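Local coordinates for protein serine acetyltransferase (Entamoeba histolytica, PDB 3Q1X) that probably transfers an acetyl group to the hydroxyl of L-serine, a step in cysteine biosynthesis, and is seen here with L-serine bound, at residues Tyr136-Val141 and Arg152-Ser157. Numbering follows the deposited sequence.
Sequences YRIAHV and REMMES
Tyr-136 to Val-141 and Arg-152 to Ser-157 are short pieces of two consecutive helices that run antiparallel, their axes 9.5 Å apart at closest approach and 168° between directions. Both methionines meet the first helix at Ala-139, whose CB points toward the partner helix. SD of Met-155 lies 3.6 Å from this CB. SD of Met-154 is a little farther from Ala-139 CB, at 4.0 Å. Met-155 sets CG beside its backbone N (chi1 -66°) and bends again at chi2 and chi3, which curls the thioether over the backbone of Tyr-136. Its SD lies 3.6 Å from Tyr-136 CA. The terminal CE of Met-155 sits 3.7 Å from Tyr-136 CB. Met-154 takes a different course: extended chi1 and chi2 carry its SD across to Ala-139 CB and, at a looser 4.4 Å, to CG2 of Ile-138. The bend at chi3 then lays CE of Met-154 by Ala-139 CA, 4.2 Å away. The pair is an antiparallel helical hairpin, helix 128-144 followed by helix 150-162, and closes the helical part of the chain just before the first strand of the left-handed beta-helix characteristic of hexapeptide-repeat acyltransferases. Tyr-136 adds to that junction: its CB is directed away from the partner helix overall, and OH hydrogen-bonds to the carbonyl oxygen of Ala-170, near strand 171-172. The buried interface between the segments is wholly apolar. Charged groups of helix 150-162 lie off this interface, where Arg-152 grips one oxygen of Glu-156 side-on; NE donates to the anti lone pair of OE2 at 2.9 Å and a nearly straight 164°, while NH2 makes a longer, more bent bond to the same atom. Nearby, Glu-153 forms a salt bridge with Arg-125 of the second subunit.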
# COMPACT_ATOMS: atom_id res chain seq x y z
N TYR A 136 -4.48 -2.85 -15.56
CA TYR A 136 -4.09 -1.72 -16.40
C TYR A 136 -4.43 -1.92 -17.89
O TYR A 136 -4.91 -0.99 -18.56
CB TYR A 136 -2.60 -1.36 -16.28
CG TYR A 136 -2.12 -0.65 -17.53
CD1 TYR A 136 -2.41 0.71 -17.74
CD2 TYR A 136 -1.47 -1.35 -18.55
CE1 TYR A 136 -2.01 1.35 -18.93
CE2 TYR A 136 -1.08 -0.72 -19.74
CZ TYR A 136 -1.36 0.62 -19.92
OH TYR A 136 -0.98 1.23 -21.09
N ARG A 137 -4.17 -3.11 -18.41
CA ARG A 137 -4.33 -3.32 -19.84
C ARG A 137 -5.80 -3.21 -20.26
O ARG A 137 -6.11 -2.75 -21.37
CB ARG A 137 -3.67 -4.62 -20.29
CG ARG A 137 -2.14 -4.53 -20.17
CD ARG A 137 -1.40 -5.43 -21.16
NE ARG A 137 0.05 -5.41 -20.91
CZ ARG A 137 0.88 -4.46 -21.35
NH1 ARG A 137 0.41 -3.44 -22.06
NH2 ARG A 137 2.17 -4.54 -21.07
N ILE A 138 -6.69 -3.57 -19.34
CA ILE A 138 -8.12 -3.39 -19.59
C ILE A 138 -8.55 -1.94 -19.36
O ILE A 138 -9.22 -1.36 -20.21
CB ILE A 138 -8.97 -4.42 -18.81
CG1 ILE A 138 -8.96 -5.78 -19.54
CG2 ILE A 138 -10.41 -3.92 -18.63
CD1 ILE A 138 -7.67 -6.58 -19.41
N ALA A 139 -8.13 -1.35 -18.23
CA ALA A 139 -8.41 0.07 -17.94
C ALA A 139 -7.99 1.01 -19.08
O ALA A 139 -8.69 1.99 -19.39
CB ALA A 139 -7.76 0.48 -16.63
N HIS A 140 -6.86 0.72 -19.71
CA HIS A 140 -6.39 1.50 -20.85
C HIS A 140 -7.33 1.47 -22.06
O HIS A 140 -7.49 2.49 -22.74
CB HIS A 140 -4.96 1.10 -21.26
CG HIS A 140 -4.38 1.98 -22.32
ND1 HIS A 140 -4.15 3.32 -22.14
CD2 HIS A 140 -4.01 1.70 -23.60
CE1 HIS A 140 -3.65 3.84 -23.25
NE2 HIS A 140 -3.55 2.88 -24.14
N VAL A 141 -7.98 0.33 -22.31
CA VAL A 141 -8.96 0.24 -23.41
C VAL A 141 -10.16 1.18 -23.16
O VAL A 141 -10.64 1.85 -24.08
CB VAL A 141 -9.41 -1.21 -23.71
CG1 VAL A 141 -10.37 -1.25 -24.88
CG2 VAL A 141 -8.21 -2.08 -24.02
N ARG A 152 -10.24 5.26 -14.11
CA ARG A 152 -9.43 5.73 -12.99
C ARG A 152 -9.78 5.01 -11.68
O ARG A 152 -8.87 4.65 -10.92
CB ARG A 152 -9.52 7.24 -12.82
CG ARG A 152 -8.74 7.76 -11.61
CD ARG A 152 -7.22 7.59 -11.75
NE ARG A 152 -6.51 8.15 -10.59
CZ ARG A 152 -6.14 9.42 -10.45
NH1 ARG A 152 -6.41 10.32 -11.39
NH2 ARG A 152 -5.51 9.80 -9.35
N GLU A 153 -11.07 4.79 -11.42
CA GLU A 153 -11.52 4.10 -10.21
C GLU A 153 -10.96 2.68 -10.16
O GLU A 153 -10.48 2.22 -9.12
CB GLU A 153 -13.05 4.04 -10.15
CG GLU A 153 -13.59 3.46 -8.84
CD GLU A 153 -15.07 3.75 -8.65
OE1 GLU A 153 -15.86 3.48 -9.58
OE2 GLU A 153 -15.43 4.25 -7.58
N MET A 154 -11.02 2.00 -11.30
CA MET A 154 -10.45 0.66 -11.43
C MET A 154 -8.97 0.64 -11.05
O MET A 154 -8.52 -0.21 -10.28
CB MET A 154 -10.63 0.16 -12.86
CG MET A 154 -10.39 -1.33 -13.03
SD MET A 154 -10.37 -1.85 -14.76
CE MET A 154 -11.63 -0.80 -15.42
N MET A 155 -8.22 1.60 -11.58
CA MET A 155 -6.79 1.67 -11.26
C MET A 155 -6.50 2.10 -9.82
O MET A 155 -5.44 1.76 -9.26
CB MET A 155 -6.04 2.57 -12.25
CG MET A 155 -6.01 2.05 -13.67
SD MET A 155 -5.61 0.31 -13.81
CE MET A 155 -3.89 0.31 -13.29
N GLU A 156 -7.43 2.82 -9.19
CA GLU A 156 -7.31 3.11 -7.76
C GLU A 156 -7.50 1.86 -6.88
O GLU A 156 -6.94 1.77 -5.77
CB GLU A 156 -8.25 4.24 -7.33
CG GLU A 156 -7.80 5.64 -7.79
CD GLU A 156 -6.38 5.99 -7.41
OE1 GLU A 156 -5.88 5.54 -6.36
OE2 GLU A 156 -5.76 6.75 -8.18
N SER A 157 -8.27 0.89 -7.37
CA SER A 157 -8.31 -0.44 -6.74
C SER A 157 -6.94 -1.12 -6.79
O SER A 157 -6.44 -1.64 -5.79
CB SER A 157 -9.38 -1.33 -7.36
OG SER A 157 -10.68 -0.87 -7.06